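Long-range contacts in ABC-type phosphate transport system, periplasmic component (Lactobacillus brevis, PDB 4ECF), which probably binds phosphate outside the cytoplasmic membrane as the solute-binding component of the PstSACB ABC importer: residues A21-T32 with L219-V227; V81-V91 with V163-A174. All blocks are in the same frame, centred on the assembly; numbering follows the deposited sequence.

In the fold
The two contacts lie on opposite sides of the chain's centre, their own centres 34 Å apart and their nearest atoms about 12 Å apart. Interaction 1 pairs two helices about 22 Å from the centre of the chain, beside the parallel strands 4-10 and 32-39; interaction 2 is a buried antiparallel strand pair about 14 Å from it. In sequence, both segments of 81-91 with 163-174 fall between helix 21-28 and helix 219-227. Strand 205-213, which pairs with both 55-58 and 73-87, connects the two regions through the sheet, as expected for a PstS-type binding protein. Ile-83 of interaction 2 lies near, without touching, a glycine-containing strand-turn-helix whose backbone amides probably receive phosphate.

Interaction 1. Residues A21-T32 with L219-V227; sequences AGEQYTGEHLGT and LTKAFITYV
Tyr-25 and Tyr-226 both carry CG anti to the backbone N (chi1 -174° and -178°), which sends each ring from one helix to the other, between 21-28 and 219-227. They meet edge to face: CD2 of Tyr-25 stands over the Tyr-226 ring, 3.5 Å from its CG, with the planes at 88°. The Tyr-25 ring is also flanked by Leu-219, whose CD1 lies 3.5 Å from CE1 of the tyrosine, and the Tyr-25 hydroxyl ends against the methyl of Ala-222. Phe-223 turns an edge toward the face of Tyr-25 in an offset T-shaped pair, while its CE1 reaches the backbone N of Gly-22 at 3.6 Å. Each tyrosine thus acts as a knob in a hole of the opposite helix, Tyr-226 fitting among Ala-21, Gln-24, Tyr-25 and Glu-28. The axes of the short helical segments approach to 10.6 Å, and the pair packs one flank of the sheet, where Tyr-25 and Phe-223 also touch Ile-34 of strand 32-39. At the outer end the Tyr-226 hydroxyl donates to Glu-28 OE1 (2.7 Å), meeting it from above the carboxylate plane. His-29 completes the aromatic cluster: its ND1 gives a hydrogen bond to Tyr-25 O at 2.8 Å, fixing the imidazole over the Tyr-25 ring with an edge toward the face of Tyr-226.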
loop_
_atom_site.group_PDB
_atom_site.type_symbol
_atom_site.label_atom_id
_atom_site.label_comp_id
_atom_site.label_asym_id
_atom_site.label_seq_id
_atom_site.Cartn_x
_atom_site.Cartn_y
_atom_site.Cartn_z
ATOM N N ALA A 21 0.146 15.361 -4.264
ATOM C CA ALA A 21 0.669 16.377 -3.359
ATOM C C ALA A 21 1.809 17.147 -4.068
ATOM O O ALA A 21 1.943 18.360 -3.925
ATOM C CB ALA A 21 1.171 15.779 -2.056
ATOM N N GLY A 22 2.620 16.426 -4.820
ATOM C CA GLY A 22 3.715 17.038 -5.571
ATOM C C GLY A 22 3.207 18.041 -6.585
ATOM O O GLY A 22 3.742 19.127 -6.670
ATOM N N GLU A 23 2.175 17.690 -7.363
ATOM C CA GLU A 23 1.671 18.625 -8.376
ATOM C C GLU A 23 1.010 19.823 -7.710
ATOM O O GLU A 23 1.125 20.962 -8.166
ATOM C CB GLU A 23 0.667 17.927 -9.331
ATOM C CG GLU A 23 0.283 18.797 -10.541
ATOM C CD GLU A 23 -0.782 19.864 -10.239
ATOM O OE1 GLU A 23 -1.643 19.602 -9.361
ATOM O OE2 GLU A 23 -0.759 20.973 -10.862
ATOM N N GLN A 24 0.311 19.574 -6.619
ATOM C CA GLN A 24 -0.294 20.668 -5.902
ATOM C C GLN A 24 0.780 21.614 -5.337
ATOM O O GLN A 24 0.677 22.820 -5.494
ATOM C CB GLN A 24 -1.244 20.143 -4.835
ATOM C CG GLN A 24 -2.131 21.239 -4.260
ATOM C CD GLN A 24 -3.225 20.691 -3.397
ATOM O OE1 GLN A 24 -3.172 20.819 -2.162
ATOM N NE2 GLN A 24 -4.217 20.083 -4.027
ATOM N N TYR A 25 1.816 21.047 -4.724
ATOM C CA TYR A 25 2.909 21.834 -4.172
ATOM C C TYR A 25 3.573 22.683 -5.263
ATOM O O TYR A 25 3.763 23.882 -5.117
ATOM C CB TYR A 25 3.962 20.901 -3.545
ATOM C CG TYR A 25 5.021 21.703 -2.831
ATOM C CD1 TYR A 25 6.101 22.262 -3.510
ATOM C CD2 TYR A 25 4.895 22.006 -1.496
ATOM C CE1 TYR A 25 7.037 23.052 -2.860
ATOM C CE2 TYR A 25 5.836 22.783 -0.851
ATOM C CZ TYR A 25 6.895 23.316 -1.534
ATOM O OH TYR A 25 7.839 24.129 -0.882
ATOM N N THR A 26 3.891 22.060 -6.393
ATOM C CA THR A 26 4.633 22.788 -7.436
ATOM C C THR A 26 3.799 23.901 -8.086
ATOM O O THR A 26 4.338 24.939 -8.509
ATOM C CB THR A 26 5.258 21.894 -8.513
ATOM O OG1 THR A 26 4.287 21.142 -9.211
ATOM C CG2 THR A 26 6.356 20.963 -7.898
ATOM N N GLY A 27 2.485 23.706 -8.164
ATOM C CA GLY A 27 1.611 24.759 -8.704
ATOM C C GLY A 27 1.436 25.908 -7.734
ATOM O O GLY A 27 1.026 26.991 -8.122
ATOM N N GLU A 28 1.716 25.666 -6.458
ATOM C CA GLU A 28 1.642 26.715 -5.411
ATOM C C GLU A 28 2.998 27.374 -5.076
ATOM O O GLU A 28 3.035 28.371 -4.359
ATOM C CB GLU A 28 1.032 26.084 -4.135
ATOM C CG GLU A 28 -0.446 25.740 -4.321
ATOM C CD GLU A 28 -1.054 24.884 -3.210
ATOM O OE1 GLU A 28 -0.396 24.716 -2.185
ATOM O OE2 GLU A 28 -2.207 24.419 -3.353
ATOM N N HIS A 29 4.100 26.791 -5.557
ATOM C CA HIS A 29 5.469 27.283 -5.244
ATOM C C HIS A 29 6.247 27.389 -6.523
ATOM O O HIS A 29 6.707 26.388 -7.090
ATOM C CB HIS A 29 6.129 26.319 -4.267
ATOM C CG HIS A 29 5.400 26.214 -2.958
ATOM N ND1 HIS A 29 4.349 25.388 -2.775
ATOM C CD2 HIS A 29 5.612 26.881 -1.731
ATOM C CE1 HIS A 29 3.896 25.522 -1.500
ATOM N NE2 HIS A 29 4.665 26.435 -0.867
ATOM N N LEU A 30 6.334 28.589 -7.045
ATOM C CA LEU A 30 6.990 28.832 -8.329
ATOM C C LEU A 30 8.455 28.372 -8.325
ATOM O O LEU A 30 9.142 28.518 -7.350
ATOM C CB LEU A 30 6.915 30.316 -8.667
ATOM C CG LEU A 30 7.279 30.759 -10.100
ATOM C CD1 LEU A 30 6.281 30.201 -11.119
ATOM C CD2 LEU A 30 7.328 32.286 -10.143
ATOM N N GLY A 31 8.868 27.725 -9.411
ATOM C CA GLY A 31 10.272 27.362 -9.607
ATOM C C GLY A 31 10.637 26.049 -8.930
ATOM O O GLY A 31 11.799 25.817 -8.611
ATOM N N THR A 32 9.632 25.232 -8.632
ATOM C CA THR A 32 9.859 23.950 -7.996
ATOM C C THR A 32 9.411 22.786 -8.889
ATOM O O THR A 32 8.467 22.888 -9.618
ATOM C CB THR A 32 9.223 23.843 -6.599
ATOM O OG1 THR A 32 7.794 23.881 -6.690
ATOM C CG2 THR A 32 9.781 24.904 -5.651
ATOM N N LEU A 219 14.041 21.787 -0.541
ATOM C CA LEU A 219 12.725 21.408 -1.076
ATOM C C LEU A 219 12.247 20.082 -0.525
ATOM O O LEU A 219 11.032 19.920 -0.276
ATOM C CB LEU A 219 12.759 21.379 -2.612
ATOM C CG LEU A 219 11.482 20.951 -3.362
ATOM C CD1 LEU A 219 10.307 21.787 -2.885
ATOM C CD2 LEU A 219 11.712 21.033 -4.895
ATOM N N THR A 220 13.157 19.127 -0.299
ATOM C CA THR A 220 12.784 17.876 0.329
ATOM C C THR A 220 12.092 18.107 1.655
ATOM O O THR A 220 11.003 17.555 1.908
ATOM C CB THR A 220 14.003 16.941 0.523
ATOM O OG1 THR A 220 14.644 16.729 -0.744
ATOM C CG2 THR A 220 13.554 15.603 1.158
ATOM N N LYS A 221 12.703 18.932 2.497
ATOM C CA LYS A 221 12.149 19.243 3.819
ATOM C C LYS A 221 10.809 19.967 3.679
ATOM O O LYS A 221 9.820 19.591 4.355
ATOM C CB LYS A 221 13.138 20.106 4.614
ATOM C CG LYS A 221 12.613 20.601 5.951
ATOM C CD LYS A 221 13.682 21.450 6.622
ATOM C CE LYS A 221 13.279 22.042 7.963
ATOM N NZ LYS A 221 13.108 20.997 9.029
ATOM N N ALA A 222 10.766 20.969 2.803
ATOM C CA ALA A 222 9.560 21.742 2.612
ATOM C C ALA A 222 8.390 20.907 2.130
ATOM O O ALA A 222 7.268 21.060 2.608
ATOM C CB ALA A 222 9.804 22.922 1.673
ATOM N N PHE A 223 8.641 20.009 1.175
ATOM C CA PHE A 223 7.580 19.175 0.669
ATOM C C PHE A 223 7.043 18.215 1.735
ATOM O O PHE A 223 5.823 18.019 1.855
ATOM C CB PHE A 223 8.080 18.398 -0.536
ATOM C CG PHE A 223 7.082 17.450 -1.127
ATOM C CD1 PHE A 223 5.848 17.896 -1.556
ATOM C CD2 PHE A 223 7.414 16.123 -1.327
ATOM C CE1 PHE A 223 4.946 17.033 -2.131
ATOM C CE2 PHE A 223 6.519 15.263 -1.918
ATOM C CZ PHE A 223 5.284 15.716 -2.320
ATOM N N ILE A 224 7.941 17.558 2.458
ATOM C CA ILE A 224 7.478 16.669 3.536
ATOM C C ILE A 224 6.632 17.436 4.562
ATOM O O ILE A 224 5.517 16.969 4.950
ATOM C CB ILE A 224 8.656 15.878 4.162
ATOM C CG1 ILE A 224 9.255 14.914 3.141
ATOM C CG2 ILE A 224 8.174 15.099 5.390
ATOM C CD1 ILE A 224 10.562 14.343 3.636
ATOM N N THR A 225 7.108 18.602 4.996
ATOM C CA THR A 225 6.336 19.463 5.892
ATOM C C THR A 225 4.918 19.746 5.315
ATOM O O THR A 225 3.907 19.615 6.004
ATOM C CB THR A 225 7.088 20.741 6.134
ATOM O OG1 THR A 225 8.311 20.417 6.814
ATOM C CG2 THR A 225 6.255 21.739 6.952
ATOM N N TYR A 226 4.868 20.048 4.018
ATOM C CA TYR A 226 3.600 20.293 3.327
ATOM C C TYR A 226 2.666 19.092 3.351
ATOM O O TYR A 226 1.507 19.219 3.726
ATOM C CB TYR A 226 3.893 20.754 1.892
ATOM C CG TYR A 226 2.703 21.105 1.053
ATOM C CD1 TYR A 226 2.178 22.392 1.047
ATOM C CD2 TYR A 226 2.188 20.197 0.160
ATOM C CE1 TYR A 226 1.122 22.719 0.226
ATOM C CE2 TYR A 226 1.127 20.543 -0.680
ATOM C CZ TYR A 226 0.618 21.786 -0.642
ATOM O OH TYR A 226 -0.445 22.137 -1.466
ATOM N N VAL A 227 3.185 17.893 3.030
ATOM C CA VAL A 227 2.387 16.695 3.035
ATOM C C VAL A 227 1.847 16.392 4.454
ATOM O O VAL A 227 0.722 15.993 4.595
ATOM C CB VAL A 227 3.179 15.476 2.504
ATOM C CG1 VAL A 227 2.383 14.198 2.666
ATOM C CG2 VAL A 227 3.595 15.684 1.052
#

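Interaction 2. Residues V81-V91 with V163-A174; sequences VGITPIVNKKV and VATTPGAISYVA. With EDO (1,2-ethanediol), chain K.
Ile-86 and Ser-171 form a hydrogen-bonded pair of two antiparallel strands, with Ile-86 N to Ser-171 O at 2.9 Å and Ser-171 N to Ile-86 O at 3.0 Å. Thr-84 and Val-173 repeat the pattern. Packing is close here: with CG1 of Ile-86 between its backbone N and carbonyl carbon (chi1 52°), CD1 extends to Val-163 while CG2 meets Val-173 CG1 at 3.7 Å. On the other face Val-87 CG1 lies against Ile-170 CG1. Asn-88 N continues the pairing to Ala-169 O (3.0 Å), and its buried side chain reaches the C-terminal end of helix 156-165. Its ND2 donates to Val-163 O (3.2 Å) in the carbonyl plane, and OD1 accepts from Lys-90 N in an Asx turn. The looser, solvent side lies around the exposed Lys-89, Lys-90 and Pro-167: one water joins Asn-88 OD1 to Gly-168 N, another links Lys-89 N with Ala-164 O, and a 1,2-ethanediol, probably from the crystallisation liquor, bonds to both ends of the amide. An alanine in place of Asn-88 would remove the amide and is likely to leave Val-163 O without this donor and the turn at Lys-90 less firmly held. Strand 81-87 also pairs with strands 183-187 and 205-213, and strand 169-174 with 123-127, where Ser-171 OG bonds to Ile-125 O; helix 132-140 covers Ile-83 and Tyr-172.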
loop_
_atom_site.group_PDB
_atom_site.type_symbol
_atom_site.label_atom_id
_atom_site.label_comp_id
_atom_site.label_asym_id
_atom_site.label_seq_id
_atom_site.Cartn_x
_atom_site.Cartn_y
_atom_site.Cartn_z
ATOM N N VAL A 81 -2.599 3.552 4.863
ATOM C CA VAL A 81 -3.248 2.977 3.664
ATOM C C VAL A 81 -3.849 1.609 4.004
ATOM O O VAL A 81 -3.187 0.764 4.624
ATOM C CB VAL A 81 -2.254 2.898 2.486
ATOM C CG1 VAL A 81 -1.159 1.845 2.754
ATOM C CG2 VAL A 81 -2.985 2.698 1.169
ATOM N N GLY A 82 -5.104 1.412 3.610
ATOM C CA GLY A 82 -5.751 0.119 3.667
ATOM C C GLY A 82 -5.400 -0.708 2.447
ATOM O O GLY A 82 -5.145 -0.162 1.353
ATOM N N ILE A 83 -5.322 -2.010 2.658
ATOM C CA ILE A 83 -5.085 -2.998 1.584
ATOM C C ILE A 83 -6.246 -3.982 1.573
ATOM O O ILE A 83 -6.685 -4.491 2.638
ATOM C CB ILE A 83 -3.751 -3.723 1.800
ATOM C CG1 ILE A 83 -2.595 -2.725 1.678
ATOM C CG2 ILE A 83 -3.590 -4.937 0.828
ATOM C CD1 ILE A 83 -1.360 -3.198 2.405
ATOM N N THR A 84 -6.722 -4.277 0.371
ATOM C CA THR A 84 -7.866 -5.174 0.201
ATOM C C THR A 84 -7.605 -6.234 -0.878
ATOM O O THR A 84 -6.969 -5.956 -1.891
ATOM C CB THR A 84 -9.149 -4.432 -0.139
ATOM O OG1 THR A 84 -10.248 -5.362 -0.201
ATOM C CG2 THR A 84 -9.078 -3.693 -1.452
ATOM N N PRO A 85 -8.056 -7.462 -0.625
ATOM C CA PRO A 85 -8.134 -8.402 -1.759
ATOM C C PRO A 85 -9.087 -7.861 -2.806
ATOM O O PRO A 85 -10.059 -7.142 -2.497
ATOM C CB PRO A 85 -8.711 -9.676 -1.149
ATOM C CG PRO A 85 -8.841 -9.461 0.305
ATOM C CD PRO A 85 -8.716 -7.999 0.578
ATOM N N ILE A 86 -8.757 -8.143 -4.073
ATOM C CA ILE A 86 -9.607 -7.828 -5.187
ATOM C C ILE A 86 -9.740 -9.037 -6.076
ATOM O O ILE A 86 -8.826 -9.830 -6.195
ATOM C CB ILE A 86 -9.074 -6.633 -6.039
ATOM C CG1 ILE A 86 -7.610 -6.821 -6.477
ATOM C CG2 ILE A 86 -9.211 -5.295 -5.261
ATOM C CD1 ILE A 86 -7.214 -5.939 -7.659
ATOM N N VAL A 87 -10.917 -9.195 -6.665
ATOM C CA VAL A 87 -11.179 -10.302 -7.556
ATOM C C VAL A 87 -11.790 -9.837 -8.860
ATOM O O VAL A 87 -12.361 -8.767 -8.957
ATOM C CB VAL A 87 -12.098 -11.359 -6.917
ATOM C CG1 VAL A 87 -11.472 -11.954 -5.656
ATOM C CG2 VAL A 87 -13.481 -10.788 -6.633
ATOM N N ASN A 88 -11.653 -10.685 -9.875
ATOM C CA ASN A 88 -12.342 -10.478 -11.128
ATOM C C ASN A 88 -13.841 -10.498 -10.834
ATOM O O ASN A 88 -14.304 -11.261 -9.992
ATOM C CB ASN A 88 -11.938 -11.579 -12.102
ATOM C CG ASN A 88 -12.651 -11.468 -13.439
ATOM O OD1 ASN A 88 -13.739 -12.012 -13.613
ATOM N ND2 ASN A 88 -12.038 -10.784 -14.386
ATOM N N LYS A 89 -14.591 -9.616 -11.469
ATOM C CA LYS A 89 -16.004 -9.427 -11.105
ATOM C C LYS A 89 -16.920 -10.633 -11.354
ATOM O O LYS A 89 -18.043 -10.674 -10.849
ATOM C CB LYS A 89 -16.544 -8.181 -11.827
ATOM C CG LYS A 89 -15.953 -6.891 -11.306
ATOM C CD LYS A 89 -16.617 -5.640 -11.881
ATOM C CE LYS A 89 -16.562 -5.604 -13.405
ATOM N NZ LYS A 89 -17.227 -4.380 -13.952
ATOM N N LYS A 90 -16.448 -11.627 -12.108
ATOM C CA LYS A 90 -17.236 -12.808 -12.395
ATOM C C LYS A 90 -16.916 -14.033 -11.515
ATOM O O LYS A 90 -17.451 -15.120 -11.775
ATOM C CB LYS A 90 -17.146 -13.143 -13.894
ATOM C CG LYS A 90 -17.656 -12.022 -14.781
ATOM C CD LYS A 90 -17.842 -12.484 -16.222
ATOM C CE LYS A 90 -17.796 -11.324 -17.215
ATOM N NZ LYS A 90 -18.856 -10.296 -16.996
ATOM N N VAL A 91 -16.117 -13.898 -10.446
ATOM C CA VAL A 91 -15.757 -15.113 -9.669
ATOM C C VAL A 91 -16.918 -15.630 -8.804
ATOM O O VAL A 91 -16.867 -16.769 -8.330
ATOM C CB VAL A 91 -14.468 -14.984 -8.826
ATOM C CG1 VAL A 91 -13.297 -14.477 -9.679
ATOM C CG2 VAL A 91 -14.655 -14.131 -7.577
ATOM N N VAL A 163 -6.160 -8.312 -12.920
ATOM C CA VAL A 163 -7.317 -8.900 -12.217
ATOM C C VAL A 163 -8.603 -8.608 -12.976
ATOM O O VAL A 163 -9.441 -9.487 -13.146
ATOM C CB VAL A 163 -7.394 -8.446 -10.720
ATOM C CG1 VAL A 163 -8.768 -8.757 -10.085
ATOM C CG2 VAL A 163 -6.269 -9.114 -9.938
ATOM N N ALA A 164 -8.735 -7.370 -13.470
ATOM C CA ALA A 164 -9.935 -6.954 -14.185
ATOM C C ALA A 164 -10.247 -7.815 -15.391
ATOM O O ALA A 164 -11.411 -8.147 -15.629
ATOM C CB ALA A 164 -9.835 -5.477 -14.589
ATOM N N THR A 165 -9.212 -8.197 -16.141
ATOM C CA THR A 165 -9.387 -8.904 -17.401
ATOM C C THR A 165 -9.152 -10.390 -17.355
ATOM O O THR A 165 -9.332 -11.057 -18.374
ATOM C CB THR A 165 -8.428 -8.288 -18.444
ATOM O OG1 THR A 165 -7.060 -8.500 -18.048
ATOM C CG2 THR A 165 -8.703 -6.799 -18.576
ATOM N N THR A 166 -8.775 -10.935 -16.194
ATOM C CA THR A 166 -8.408 -12.346 -16.109
ATOM C C THR A 166 -9.451 -13.166 -15.357
ATOM O O THR A 166 -9.598 -13.014 -14.119
ATOM C CB THR A 166 -7.056 -12.547 -15.423
ATOM O OG1 THR A 166 -6.047 -11.808 -16.119
ATOM C CG2 THR A 166 -6.675 -14.037 -15.371
ATOM N N PRO A 167 -10.174 -14.051 -16.074
ATOM C CA PRO A 167 -11.144 -14.878 -15.402
ATOM C C PRO A 167 -10.532 -15.608 -14.213
ATOM O O PRO A 167 -9.423 -16.141 -14.317
ATOM C CB PRO A 167 -11.561 -15.901 -16.489
ATOM C CG PRO A 167 -11.365 -15.163 -17.777
ATOM C CD PRO A 167 -10.173 -14.280 -17.536
ATOM N N GLY A 168 -11.244 -15.642 -13.087
ATOM C CA GLY A 168 -10.794 -16.418 -11.939
ATOM C C GLY A 168 -9.786 -15.715 -11.026
ATOM O O GLY A 168 -9.416 -16.269 -10.012
ATOM N N ALA A 169 -9.344 -14.507 -11.391
ATOM C CA ALA A 169 -8.192 -13.852 -10.715
ATOM C C ALA A 169 -8.521 -13.298 -9.325
ATOM O O ALA A 169 -9.581 -12.733 -9.115
ATOM C CB ALA A 169 -7.625 -12.728 -11.586
ATOM N N ILE A 170 -7.559 -13.462 -8.430
ATOM C CA ILE A 170 -7.508 -12.747 -7.177
ATOM C C ILE A 170 -6.120 -12.157 -6.923
ATOM O O ILE A 170 -5.123 -12.763 -7.190
ATOM C CB ILE A 170 -7.968 -13.663 -6.016
ATOM C CG1 ILE A 170 -7.964 -12.911 -4.699
ATOM C CG2 ILE A 170 -7.109 -14.952 -5.948
ATOM C CD1 ILE A 170 -8.621 -13.651 -3.527
ATOM N N SER A 171 -6.101 -10.959 -6.345
ATOM C CA SER A 171 -4.863 -10.300 -5.908
ATOM C C SER A 171 -5.193 -9.383 -4.736
ATOM O O SER A 171 -6.213 -9.550 -4.055
ATOM C CB SER A 171 -4.180 -9.534 -7.032
ATOM O OG SER A 171 -2.829 -9.240 -6.690
ATOM N N TYR A 172 -4.280 -8.476 -4.489
ATOM C CA TYR A 172 -4.424 -7.521 -3.382
ATOM C C TYR A 172 -3.908 -6.175 -3.840
ATOM O O TYR A 172 -2.915 -6.108 -4.564
ATOM C CB TYR A 172 -3.676 -8.054 -2.157
ATOM C CG TYR A 172 -2.374 -8.687 -2.474
ATOM C CD1 TYR A 172 -1.237 -7.933 -2.637
ATOM C CD2 TYR A 172 -2.277 -10.066 -2.743
ATOM C CE1 TYR A 172 -0.020 -8.509 -2.963
ATOM C CE2 TYR A 172 -1.075 -10.656 -3.060
ATOM C CZ TYR A 172 0.074 -9.869 -3.181
ATOM O OH TYR A 172 1.282 -10.459 -3.508
ATOM N N VAL A 173 -4.532 -5.088 -3.348
ATOM C CA VAL A 173 -4.172 -3.755 -3.743
ATOM C C VAL A 173 -4.605 -2.752 -2.693
ATOM O O VAL A 173 -5.552 -2.981 -1.925
ATOM C CB VAL A 173 -4.774 -3.376 -5.126
ATOM C CG1 VAL A 173 -6.268 -3.015 -5.031
ATOM C CG2 VAL A 173 -3.891 -2.372 -5.836
ATOM N N ALA A 174 -3.849 -1.675 -2.639
ATOM C CA ALA A 174 -4.198 -0.531 -1.761
ATOM C C ALA A 174 -5.609 0.000 -2.089
ATOM O O ALA A 174 -6.011 0.039 -3.234
ATOM C CB ALA A 174 -3.142 0.573 -1.922
HETATM C C1 EDO K . -13.494 -12.177 -17.829
HETATM O O1 EDO K . -14.070 -12.613 -16.590
HETATM C C2 EDO K . -13.849 -10.723 -18.103
HETATM O O2 EDO K . -13.492 -9.925 -16.972
HETATM O O HOH W 1 -13.914 -14.853 -13.021
HETATM O O HOH W 2 -13.399 -7.869 -13.447
#